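Local structure of 3-keto-5-aminohexanoate cleavage enzyme (Burkholderia xenovorans LB400, 3E49) at residues H216-A221 with A227-S232; L121-E126 with G202-I207; A35-G40 with E271-Q276; F157-C162 with K189-P194. The protein probably cleaves 3-keto-5-aminohexanoate as a zinc-dependent TIM-barrel enzyme of the beta-keto acid cleavage family. All blocks are in the same frame, centred on the assembly; numbering follows the deposited sequence.

Contact 1. Residues H216-A221 with A227-S232; sequences HMRRTA and ADYVWS
R218 CB lies over one face of the W231 six-membered ring, and the arginine chain crosses the indole at about a right angle. The pair joins a helix to its following strand in a beta-alpha-beta unit of the TIM barrel, made of strand 195-201, helix 211-225 and strand 229-235. Helix and strand run nearly antiparallel here. CG of R218 is anti to its own N (chi1 -174°), and the chain then stays extended as far as NE. CG stands above the CH2-CZ3 rim of the ring and CD passes beyond it, with R218 CD 3.7 Å from W231 CZ3. R218 CB is 3.6 Å from W231 CH2. The CB contact is a CH-pi interaction: R218 CB stands 4.0 Å from the ring centroid, 27° off the normal. The guanidinium continues past the ring, its plane turned 31° from that of the indole. Its polar ends are held from outside the two segments: NE forms a salt bridge with D222, and NH1 bonds to Q250. D222 also takes a hydrogen bond with Y229 OH, so one carboxylate ties R218 to Y229. W231 NE1 is bonded to T199 on the preceding barrel strand. R218, A227, Y229 and W231 also line a pocket that holds 2-ethoxyethanol, probably from the crystallisation liquor. One helical turn beyond R218, the methyl of A221 packs on a face of the Y229 ring, with A221 CB 3.4 Å from Y229 CZ. The Y229 hydroxyl reaches back along the helix and stops 3.7 Å from R218 O.

Contact 2. Residues L121-E126 with G202-I207; sequences LYPMLE and GLLGGI
L204 pushes one methyl against the phenol end of Y122 and the ring of P123. L204 is the second residue of a type II beta turn, L203 to G206, in the TIM-barrel loop between strand 195-201 and helix 211-225. The partner segment, 121-126, is a coil with helical backbone angles. It belongs to the excursion between strand 117-118 and helix 134-141. All of the side-chain contact passes through CD2 of L204. This atom lies 3.9 Å from Y122 OH and 4.2 Å from Y122 CZ. The methyl meets the tyrosine obliquely, and the leucine and proline side chains cross at about a right angle. L204 points its CB toward 121-126, and with CG anti to the backbone N (chi1 177°) its CD2 reaches P123 and Y122. Within that segment, P123 CD stands over one face of the Y122 ring, offset toward its rim. R144 adds a cation-pi contact to the same ring. H184 of a second subunit meets it too, with the ring planes at about 70°, and F152 of that subunit packs on L204. The site is therefore also part of a subunit interface. The turn is closed by G206 N bonding to L203 O at 2.8 Å, and G205 takes its positive-phi corner. P123 CG packs on L204 CD2 at 3.8 Å.

Contact 3. Residues A35-G40 with E271-Q276; sequences AQASIG and ETNAAQ
Two flat groups meet methyls here: the carboxamide of N273 and the carbonyl group of G40. The N273 amide presents its nitrogen end to A37, with ND2 3.7 Å from A37 CB and the methyl standing off the amide plane. The rotation of that amide is fixed by two bonds outside the segments, from ND2 to V14 O and from L258 N to OD1. Over one face of the G40 carbonyl lies the methyl of A274, with A274 CB 3.4 Å from G40 O. G40 has no side chain, and the backbones come close, with CA atoms of G40 and A274 5.6 Å apart. In the TIM barrel these are the helices after the first and the eighth barrel strands, 31-44 and 273-286, so the contact lies where the ring of helices closes. The buried N273 amide ties the start of helix 273-286 to V14 and L258, just past strands 10-13 and 253-256. The side chain of N273 is about 6 Å from that of E259, a zinc ligand. T272 is the N-cap, its OG1 accepting from A275 N at 3.0 Å. A water accepts from A274 N at 3.0 Å and donates to A37 O at 2.9 Å.

Contact 4. Residues F157-C162 with K189-P194; sequences FILKTC and KLATPP
The loop that leaves helix 176-187 packs on the side of helix 152-163. It starts with a Schellman motif, in which K189 takes positive phi and ends the helix. L190 and A191 follow and meet L159. The main partner of the leucine is a backbone atom: L190 O rests against one side of the L159 side chain, 3.7 Å from L159 CB and 3.9 Å from L159 CD1. L159 points its CB toward the loop, and with CG beside the backbone N and anti to the carbonyl carbon (chi1 -69°) its two methyls come up against L190 and A191. The two leucine side chains cross at about a right angle, touching where L159 CD1 is 4.1 Å from L190 CB. The other branch reaches A191, with L159 CD2 4.4 Å from A191 CB. In TIM-barrel terms, helix 152-163 leads into strand 168-173, and the loop leads from the next helix into strand 195-201. The contact therefore joins consecutive beta-alpha units on the outside of the barrel. L159 also touches F169 and F171 of strand 168-173, L112 of strand 109-113 and F185 of helix 176-187, which places its side chain in the layer between helices and strands. L190 shares F185 with it. No direct hydrogen bond crosses between the segments. Instead one water donates to both carbonyls, 3.2 Å from L159 O and 3.2 Å from L190 O.

Contact 1 touches both contact 2 and contact 4, which do not touch each other (nearest atoms about 17 Å apart). Contacts 1 and 2 touch where M217 SE meets I207 CD1 at 4.1 Å, and both face the second subunit. Contacts 1 and 4 touch at the entrance of strands 195-201 and 229-235, where D228 O is 3.8 Å from P193 CB. Contact 3 stands alone, its nearest atoms about 12 Å from contact 1 and about 20 Å from contact 4. Its N273 side chain is about 11 Å from the zinc ion. The 2-ethoxyethanol beside R218 belongs to contact 1.

Contact 1. Residues H216-A221 with A227-S232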
loop_
_atom_site.group_PDB
_atom_site.type_symbol
_atom_site.label_atom_id
_atom_site.label_comp_id
_atom_site.label_asym_id
_atom_site.label_seq_id
_atom_site.Cartn_x
_atom_site.Cartn_y
_atom_site.Cartn_z
ATOM N N HIS A 216 -3.435 5.186 -1.922
ATOM C CA HIS A 216 -2.805 5.896 -0.808
ATOM C C HIS A 216 -3.587 7.126 -0.347
ATOM O O HIS A 216 -3.676 7.399 0.853
ATOM C CB HIS A 216 -1.385 6.252 -1.113
ATOM C CG HIS A 216 -0.628 6.727 0.068
ATOM N ND1 HIS A 216 -0.333 5.924 1.143
ATOM C CD2 HIS A 216 -0.107 7.953 0.352
ATOM C CE1 HIS A 216 0.362 6.605 2.024
ATOM N NE2 HIS A 216 0.546 7.821 1.568
HETATM N N MSE A 217 -4.192 7.842 -1.268
HETATM C CA MSE A 217 -4.996 8.947 -0.871
HETATM C C MSE A 217 -6.164 8.461 0.001
HETATM O O MSE A 217 -6.446 9.061 1.025
HETATM C CB MSE A 217 -5.499 9.691 -2.111
HETATM C CG MSE A 217 -4.412 10.455 -2.904
HETATM SE SE MSE A 217 -3.489 11.800 -1.949
HETATM C CE MSE A 217 -5.000 13.076 -1.707
ATOM N N ARG A 218 -6.802 7.341 -0.373
ATOM C CA ARG A 218 -7.902 6.822 0.463
ATOM C C ARG A 218 -7.425 6.363 1.834
ATOM O O ARG A 218 -8.050 6.596 2.853
ATOM C CB ARG A 218 -8.578 5.637 -0.194
ATOM C CG ARG A 218 -9.791 5.220 0.617
ATOM C CD ARG A 218 -10.207 3.821 0.332
ATOM N NE ARG A 218 -11.316 3.539 1.218
ATOM C CZ ARG A 218 -12.136 2.502 1.129
ATOM N NH1 ARG A 218 -12.014 1.612 0.175
ATOM N NH2 ARG A 218 -13.124 2.388 2.008
ATOM N N ARG A 219 -6.319 5.630 1.869
ATOM C CA ARG A 219 -5.776 5.122 3.122
ATOM C C ARG A 219 -5.440 6.273 4.067
ATOM O O ARG A 219 -5.703 6.194 5.287
ATOM C CB ARG A 219 -4.465 4.371 2.681
ATOM C CG ARG A 219 -3.607 3.716 3.599
ATOM C CD ARG A 219 -2.346 3.361 2.798
ATOM N NE ARG A 219 -2.635 2.408 1.733
ATOM C CZ ARG A 219 -1.966 2.355 0.574
ATOM N NH1 ARG A 219 -1.046 3.251 0.289
ATOM N NH2 ARG A 219 -2.290 1.457 -0.336
ATOM N N THR A 220 -4.923 7.371 3.509
ATOM C CA THR A 220 -4.474 8.518 4.296
ATOM C C THR A 220 -5.710 9.162 4.883
ATOM O O THR A 220 -5.743 9.413 6.072
ATOM C CB THR A 220 -3.792 9.503 3.489
ATOM O OG1 THR A 220 -2.594 8.844 2.967
ATOM C CG2 THR A 220 -3.331 10.728 4.300
ATOM N N ALA A 221 -6.615 9.420 3.981
ATOM C CA ALA A 221 -7.921 10.074 4.397
ATOM C C ALA A 221 -8.617 9.199 5.410
ATOM O O ALA A 221 -9.141 9.721 6.435
ATOM C CB ALA A 221 -8.759 10.328 3.190
ATOM N N ALA A 227 -14.690 8.092 9.621
ATOM C CA ALA A 227 -16.031 8.190 9.023
ATOM C C ALA A 227 -16.505 9.628 8.798
ATOM O O ALA A 227 -17.641 9.840 8.336
ATOM C CB ALA A 227 -17.010 7.500 9.921
ATOM N N ASP A 228 -15.675 10.611 9.135
ATOM C CA ASP A 228 -16.063 12.023 9.021
ATOM C C ASP A 228 -15.827 12.690 7.678
ATOM O O ASP A 228 -15.906 13.892 7.595
ATOM C CB ASP A 228 -15.333 12.843 10.078
ATOM C CG ASP A 228 -15.857 12.599 11.472
ATOM O OD1 ASP A 228 -16.833 11.841 11.600
ATOM O OD2 ASP A 228 -15.297 13.179 12.427
ATOM N N TYR A 229 -15.489 11.939 6.649
ATOM C CA TYR A 229 -15.279 12.551 5.354
ATOM C C TYR A 229 -16.059 11.811 4.292
ATOM O O TYR A 229 -16.422 10.638 4.481
ATOM C CB TYR A 229 -13.787 12.630 5.016
ATOM C CG TYR A 229 -13.163 11.400 4.402
ATOM C CD1 TYR A 229 -12.892 10.275 5.169
ATOM C CD2 TYR A 229 -12.801 11.384 3.060
ATOM C CE1 TYR A 229 -12.316 9.149 4.602
ATOM C CE2 TYR A 229 -12.215 10.285 2.494
ATOM C CZ TYR A 229 -11.974 9.165 3.271
ATOM O OH TYR A 229 -11.388 8.079 2.695
ATOM N N VAL A 230 -16.399 12.538 3.226
ATOM C CA VAL A 230 -17.078 12.014 2.051
ATOM C C VAL A 230 -16.066 12.148 0.910
ATOM O O VAL A 230 -15.572 13.236 0.613
ATOM C CB VAL A 230 -18.329 12.789 1.765
ATOM C CG1 VAL A 230 -19.027 12.260 0.494
ATOM C CG2 VAL A 230 -19.252 12.682 2.993
ATOM N N TRP A 231 -15.785 11.040 0.261
ATOM C CA TRP A 231 -14.727 10.988 -0.736
ATOM C C TRP A 231 -15.208 11.104 -2.164
ATOM O O TRP A 231 -16.150 10.416 -2.566
ATOM C CB TRP A 231 -14.021 9.668 -0.537
ATOM C CG TRP A 231 -12.830 9.461 -1.420
ATOM C CD1 TRP A 231 -11.984 10.424 -1.885
ATOM C CD2 TRP A 231 -12.290 8.204 -1.827
ATOM N NE1 TRP A 231 -10.959 9.827 -2.603
ATOM C CE2 TRP A 231 -11.137 8.470 -2.582
ATOM C CE3 TRP A 231 -12.679 6.873 -1.639
ATOM C CZ2 TRP A 231 -10.366 7.446 -3.154
ATOM C CZ3 TRP A 231 -11.919 5.858 -2.242
ATOM C CH2 TRP A 231 -10.784 6.163 -2.975
ATOM N N SER A 232 -14.532 11.959 -2.951
ATOM C CA SER A 232 -14.845 12.044 -4.363
ATOM C C SER A 232 -13.531 11.987 -5.106
ATOM O O SER A 232 -12.516 12.450 -4.645
ATOM C CB SER A 232 -15.588 13.313 -4.729
ATOM O OG SER A 232 -16.042 13.274 -6.061
#

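Contact 2. Residues L121-E126 with G202-I207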
loop_
_atom_site.group_PDB
_atom_site.type_symbol
_atom_site.label_atom_id
_atom_site.label_comp_id
_atom_site.label_asym_id
_atom_site.label_seq_id
_atom_site.Cartn_x
_atom_site.Cartn_y
_atom_site.Cartn_z
ATOM N N LEU A 121 0.931 23.548 -16.764
ATOM C CA LEU A 121 -0.005 23.492 -17.883
ATOM C C LEU A 121 0.681 23.554 -19.235
ATOM O O LEU A 121 0.115 23.133 -20.233
ATOM C CB LEU A 121 -1.023 24.620 -17.783
ATOM C CG LEU A 121 -1.871 24.764 -16.504
ATOM C CD1 LEU A 121 -2.929 25.783 -16.795
ATOM C CD2 LEU A 121 -2.481 23.455 -16.044
ATOM N N TYR A 122 1.901 24.063 -19.244
ATOM C CA TYR A 122 2.713 24.222 -20.447
ATOM C C TYR A 122 2.880 22.986 -21.298
ATOM O O TYR A 122 3.063 23.125 -22.514
ATOM C CB TYR A 122 4.093 24.836 -20.125
ATOM C CG TYR A 122 4.938 24.058 -19.137
ATOM C CD1 TYR A 122 4.869 24.331 -17.764
ATOM C CD2 TYR A 122 5.807 23.059 -19.569
ATOM C CE1 TYR A 122 5.603 23.641 -16.879
ATOM C CE2 TYR A 122 6.555 22.344 -18.674
ATOM C CZ TYR A 122 6.464 22.654 -17.327
ATOM O OH TYR A 122 7.207 21.969 -16.431
ATOM N N PRO A 123 2.885 21.767 -20.708
ATOM C CA PRO A 123 2.976 20.626 -21.638
ATOM C C PRO A 123 1.821 20.502 -22.647
ATOM O O PRO A 123 1.965 19.822 -23.657
ATOM C CB PRO A 123 3.024 19.415 -20.695
ATOM C CG PRO A 123 3.653 19.963 -19.476
ATOM C CD PRO A 123 2.945 21.291 -19.314
HETATM N N MSE A 124 0.676 21.117 -22.359
HETATM C CA MSE A 124 -0.449 21.125 -23.283
HETATM C C MSE A 124 -0.091 21.825 -24.580
HETATM O O MSE A 124 -0.717 21.576 -25.597
HETATM C CB MSE A 124 -1.665 21.775 -22.645
HETATM C CG MSE A 124 -2.261 20.909 -21.563
HETATM SE SE MSE A 124 -3.793 21.763 -20.660
HETATM C CE MSE A 124 -2.891 23.062 -19.818
ATOM N N LEU A 125 0.901 22.701 -24.557
ATOM C CA LEU A 125 1.359 23.346 -25.789
ATOM C C LEU A 125 1.967 22.333 -26.788
ATOM O O LEU A 125 2.210 22.660 -27.945
ATOM C CB LEU A 125 2.386 24.426 -25.487
ATOM C CG LEU A 125 1.898 25.651 -24.764
ATOM C CD1 LEU A 125 3.058 26.440 -24.253
ATOM C CD2 LEU A 125 1.027 26.487 -25.693
ATOM N N GLU A 126 2.233 21.116 -26.344
ATOM C CA GLU A 126 2.725 20.089 -27.254
ATOM C C GLU A 126 1.565 19.582 -28.103
ATOM O O GLU A 126 1.774 19.191 -29.242
ATOM C CB GLU A 126 3.410 18.962 -26.475
ATOM C CG GLU A 126 4.730 19.459 -25.832
ATOM C CD GLU A 126 5.148 18.734 -24.542
ATOM O OE1 GLU A 126 4.591 17.643 -24.205
ATOM O OE2 GLU A 126 6.055 19.300 -23.861
ATOM N N GLY A 202 -3.440 13.323 -11.518
ATOM C CA GLY A 202 -3.023 13.479 -12.881
ATOM C C GLY A 202 -2.581 14.810 -13.388
ATOM O O GLY A 202 -2.374 14.935 -14.573
ATOM N N LEU A 203 -2.449 15.804 -12.528
ATOM C CA LEU A 203 -2.013 17.127 -12.966
ATOM C C LEU A 203 -0.570 17.267 -12.646
ATOM O O LEU A 203 -0.171 16.913 -11.537
ATOM C CB LEU A 203 -2.751 18.215 -12.214
ATOM C CG LEU A 203 -4.257 18.244 -12.441
ATOM C CD1 LEU A 203 -4.853 19.377 -11.616
ATOM C CD2 LEU A 203 -4.603 18.409 -13.944
ATOM N N LEU A 204 0.229 17.783 -13.583
ATOM C CA LEU A 204 1.642 18.020 -13.335
ATOM C C LEU A 204 1.730 19.087 -12.261
ATOM O O LEU A 204 1.210 20.182 -12.442
ATOM C CB LEU A 204 2.363 18.480 -14.612
ATOM C CG LEU A 204 3.834 18.827 -14.452
ATOM C CD1 LEU A 204 4.644 17.647 -13.938
ATOM C CD2 LEU A 204 4.393 19.371 -15.773
ATOM N N GLY A 205 2.386 18.753 -11.155
ATOM C CA GLY A 205 2.449 19.621 -9.979
ATOM C C GLY A 205 1.661 19.008 -8.822
ATOM O O GLY A 205 1.829 19.400 -7.678
ATOM N N GLY A 206 0.792 18.049 -9.132
ATOM C CA GLY A 206 0.045 17.279 -8.125
ATOM C C GLY A 206 0.431 15.800 -8.193
ATOM O O GLY A 206 1.431 15.419 -8.860
ATOM N N ILE A 207 -0.303 14.965 -7.462
ATOM C CA ILE A 207 -0.047 13.508 -7.486
ATOM C C ILE A 207 -0.472 12.930 -8.846
ATOM O O ILE A 207 -1.339 13.507 -9.543
ATOM C CB ILE A 207 -0.820 12.803 -6.343
ATOM C CG1 ILE A 207 -0.242 11.417 -6.084
ATOM C CG2 ILE A 207 -2.251 12.709 -6.708
ATOM C CD1 ILE A 207 -0.860 10.771 -4.857
#

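Contact 3. Residues A35-G40 with E271-Q276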
loop_
_atom_site.group_PDB
_atom_site.type_symbol
_atom_site.label_atom_id
_atom_site.label_comp_id
_atom_site.label_asym_id
_atom_site.label_seq_id
_atom_site.Cartn_x
_atom_site.Cartn_y
_atom_site.Cartn_z
ATOM N N ALA A 35 -24.765 27.766 -18.411
ATOM C CA ALA A 35 -26.033 27.348 -17.872
ATOM C C ALA A 35 -26.573 26.104 -18.553
ATOM O O ALA A 35 -27.045 25.171 -17.869
ATOM C CB ALA A 35 -27.092 28.547 -17.925
ATOM N N GLN A 36 -26.561 26.065 -19.885
ATOM C CA GLN A 36 -27.092 24.872 -20.543
ATOM C C GLN A 36 -26.208 23.650 -20.218
ATOM O O GLN A 36 -26.723 22.558 -20.109
ATOM C CB GLN A 36 -27.286 25.036 -22.073
ATOM C CG GLN A 36 -28.413 26.039 -22.465
ATOM C CD GLN A 36 -29.750 25.795 -21.728
ATOM O OE1 GLN A 36 -30.248 26.676 -21.003
ATOM N NE2 GLN A 36 -30.300 24.592 -21.873
ATOM N N ALA A 37 -24.898 23.848 -20.092
ATOM C CA ALA A 37 -23.954 22.774 -19.734
ATOM C C ALA A 37 -24.342 22.190 -18.369
ATOM O O ALA A 37 -24.404 20.968 -18.187
ATOM C CB ALA A 37 -22.552 23.310 -19.708
ATOM N N SER A 38 -24.662 23.096 -17.441
ATOM C CA SER A 38 -25.030 22.770 -16.065
ATOM C C SER A 38 -26.387 22.114 -15.949
ATOM O O SER A 38 -26.568 21.122 -15.245
ATOM C CB SER A 38 -24.953 24.024 -15.201
ATOM O OG SER A 38 -23.662 24.617 -15.272
ATOM N N ILE A 39 -27.363 22.602 -16.689
ATOM C CA ILE A 39 -28.656 21.971 -16.649
ATOM C C ILE A 39 -28.658 20.609 -17.311
ATOM O O ILE A 39 -29.291 19.688 -16.830
ATOM C CB ILE A 39 -29.735 22.913 -17.277
ATOM C CG1 ILE A 39 -29.783 24.226 -16.457
ATOM C CG2 ILE A 39 -31.035 22.208 -17.315
ATOM C CD1 ILE A 39 -30.415 25.445 -17.195
ATOM N N GLY A 40 -27.930 20.455 -18.418
ATOM C CA GLY A 40 -27.810 19.156 -19.071
ATOM C C GLY A 40 -27.119 18.117 -18.189
ATOM O O GLY A 40 -27.503 16.969 -18.186
ATOM N N GLU A 271 -18.771 16.041 -26.473
ATOM C CA GLU A 271 -19.615 17.111 -27.016
ATOM C C GLU A 271 -20.324 17.898 -25.923
ATOM O O GLU A 271 -20.600 19.093 -26.076
ATOM C CB GLU A 271 -20.627 16.559 -28.022
ATOM C CG GLU A 271 -19.930 15.951 -29.228
ATOM C CD GLU A 271 -20.897 15.547 -30.321
ATOM O OE1 GLU A 271 -22.120 15.706 -30.133
ATOM O OE2 GLU A 271 -20.415 15.078 -31.369
ATOM N N THR A 272 -20.649 17.213 -24.834
ATOM C CA THR A 272 -21.226 17.860 -23.676
ATOM C C THR A 272 -20.627 17.273 -22.381
ATOM O O THR A 272 -19.927 16.242 -22.386
ATOM C CB THR A 272 -22.759 17.707 -23.680
ATOM O OG1 THR A 272 -23.145 16.320 -23.525
ATOM C CG2 THR A 272 -23.311 18.232 -25.027
ATOM N N ASN A 273 -20.860 18.008 -21.311
ATOM C CA ASN A 273 -20.559 17.605 -19.940
ATOM C C ASN A 273 -21.458 16.423 -19.618
ATOM O O ASN A 273 -21.041 15.429 -19.017
ATOM C CB ASN A 273 -20.842 18.769 -18.984
ATOM C CG ASN A 273 -19.709 19.709 -18.853
ATOM O OD1 ASN A 273 -18.783 19.452 -18.100
ATOM N ND2 ASN A 273 -19.789 20.847 -19.521
ATOM N N ALA A 274 -22.719 16.528 -20.038
ATOM C CA ALA A 274 -23.680 15.459 -19.826
ATOM C C ALA A 274 -23.233 14.114 -20.421
ATOM O O ALA A 274 -23.499 13.064 -19.866
ATOM C CB ALA A 274 -25.068 15.879 -20.356
ATOM N N ALA A 275 -22.523 14.129 -21.533
ATOM C CA ALA A 275 -22.030 12.908 -22.132
ATOM C C ALA A 275 -21.161 12.166 -21.107
ATOM O O ALA A 275 -21.261 10.943 -20.971
ATOM C CB ALA A 275 -21.204 13.243 -23.375
ATOM N N GLN A 276 -20.328 12.924 -20.386
ATOM C CA GLN A 276 -19.429 12.366 -19.364
ATOM C C GLN A 276 -20.169 11.850 -18.146
ATOM O O GLN A 276 -19.753 10.834 -17.553
ATOM C CB GLN A 276 -18.388 13.401 -18.965
ATOM C CG GLN A 276 -17.394 13.712 -20.064
ATOM C CD GLN A 276 -16.352 14.724 -19.644
ATOM O OE1 GLN A 276 -16.515 15.381 -18.627
ATOM N NE2 GLN A 276 -15.250 14.816 -20.400
HETATM O O HOH W 1 -24.160 19.089 -20.430
#

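Contact 4. Residues F157-C162 with K189-P194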
loop_
_atom_site.group_PDB
_atom_site.type_symbol
_atom_site.label_atom_id
_atom_site.label_comp_id
_atom_site.label_asym_id
_atom_site.label_seq_id
_atom_site.Cartn_x
_atom_site.Cartn_y
_atom_site.Cartn_z
ATOM N N PHE A 157 -8.336 31.951 6.236
ATOM C CA PHE A 157 -9.198 33.069 5.866
ATOM C C PHE A 157 -10.442 32.607 5.136
ATOM O O PHE A 157 -11.562 33.038 5.454
ATOM C CB PHE A 157 -8.409 34.085 5.031
ATOM C CG PHE A 157 -9.198 35.302 4.687
ATOM C CD1 PHE A 157 -9.308 36.339 5.595
ATOM C CD2 PHE A 157 -9.896 35.376 3.495
ATOM C CE1 PHE A 157 -10.068 37.458 5.290
ATOM C CE2 PHE A 157 -10.660 36.487 3.182
ATOM C CZ PHE A 157 -10.737 37.536 4.079
ATOM N N ILE A 158 -10.274 31.719 4.157
ATOM C CA ILE A 158 -11.426 31.200 3.401
ATOM C C ILE A 158 -12.380 30.425 4.324
ATOM O O ILE A 158 -13.601 30.591 4.268
ATOM C CB ILE A 158 -10.943 30.308 2.234
ATOM C CG1 ILE A 158 -10.139 31.151 1.242
ATOM C CG2 ILE A 158 -12.127 29.659 1.536
ATOM C CD1 ILE A 158 -9.278 30.375 0.271
ATOM N N LEU A 159 -11.829 29.611 5.209
ATOM C CA LEU A 159 -12.671 28.800 6.084
ATOM C C LEU A 159 -13.507 29.691 6.973
ATOM O O LEU A 159 -14.694 29.438 7.175
ATOM C CB LEU A 159 -11.824 27.859 6.961
ATOM C CG LEU A 159 -11.089 26.708 6.272
ATOM C CD1 LEU A 159 -10.083 26.015 7.220
ATOM C CD2 LEU A 159 -12.107 25.711 5.693
ATOM N N LYS A 160 -12.878 30.721 7.522
ATOM C CA LYS A 160 -13.583 31.642 8.417
ATOM C C LYS A 160 -14.603 32.465 7.664
ATOM O O LYS A 160 -15.763 32.542 8.070
ATOM C CB LYS A 160 -12.577 32.566 9.121
ATOM C CG LYS A 160 -13.202 33.659 9.973
ATOM N N THR A 161 -14.181 33.049 6.548
ATOM C CA THR A 161 -15.043 33.948 5.785
ATOM C C THR A 161 -16.234 33.260 5.140
ATOM O O THR A 161 -17.404 33.568 5.453
ATOM C CB THR A 161 -14.189 34.718 4.757
ATOM O OG1 THR A 161 -13.187 35.435 5.490
ATOM C CG2 THR A 161 -15.016 35.701 3.991
ATOM N N CYS A 162 -15.950 32.306 4.267
ATOM C CA CYS A 162 -17.016 31.570 3.589
ATOM C C CYS A 162 -17.773 30.703 4.584
ATOM O O CYS A 162 -18.983 30.611 4.523
ATOM C CB CYS A 162 -16.449 30.745 2.426
ATOM S SG CYS A 162 -15.766 31.770 1.139
ATOM N N LYS A 189 -10.291 22.706 14.665
ATOM C CA LYS A 189 -11.757 22.901 14.646
ATOM C C LYS A 189 -12.217 23.997 13.704
ATOM O O LYS A 189 -13.299 24.558 13.910
ATOM C CB LYS A 189 -12.328 23.206 16.047
ATOM C CG LYS A 189 -11.983 22.218 17.131
ATOM C CD LYS A 189 -12.609 20.884 16.907
ATOM C CE LYS A 189 -12.063 19.880 17.922
ATOM N NZ LYS A 189 -12.503 18.494 17.636
ATOM N N LEU A 190 -11.432 24.280 12.659
ATOM C CA LEU A 190 -11.764 25.362 11.727
ATOM C C LEU A 190 -12.654 24.918 10.550
ATOM O O LEU A 190 -13.068 25.722 9.723
ATOM C CB LEU A 190 -10.479 26.066 11.264
ATOM C CG LEU A 190 -9.760 26.763 12.410
ATOM C CD1 LEU A 190 -8.448 27.398 11.948
ATOM C CD2 LEU A 190 -10.706 27.799 13.109
ATOM N N ALA A 191 -12.964 23.625 10.519
ATOM C CA ALA A 191 -13.838 23.024 9.529
ATOM C C ALA A 191 -14.600 21.951 10.303
ATOM O O ALA A 191 -13.994 21.284 11.123
ATOM C CB ALA A 191 -13.009 22.386 8.401
ATOM N N THR A 192 -15.905 21.806 10.063
ATOM C CA THR A 192 -16.701 20.800 10.730
ATOM C C THR A 192 -17.133 19.668 9.767
ATOM O O THR A 192 -17.344 19.889 8.578
ATOM C CB THR A 192 -17.967 21.422 11.332
ATOM O OG1 THR A 192 -18.774 21.922 10.272
ATOM C CG2 THR A 192 -17.623 22.556 12.265
ATOM N N PRO A 193 -17.297 18.449 10.282
ATOM C CA PRO A 193 -17.676 17.320 9.432
ATOM C C PRO A 193 -19.119 17.356 8.951
ATOM O O PRO A 193 -19.938 18.016 9.570
ATOM C CB PRO A 193 -17.437 16.101 10.346
ATOM C CG PRO A 193 -17.622 16.625 11.715
ATOM C CD PRO A 193 -17.094 18.040 11.685
ATOM N N PRO A 194 -19.445 16.641 7.856
ATOM C CA PRO A 194 -18.552 15.805 7.041
ATOM C C PRO A 194 -17.696 16.615 6.074
ATOM O O PRO A 194 -18.145 17.596 5.519
ATOM C CB PRO A 194 -19.504 14.888 6.268
ATOM C CG PRO A 194 -20.833 15.597 6.270
ATOM C CD PRO A 194 -20.831 16.624 7.376
HETATM O O HOH W 2 -15.605 26.493 7.920
#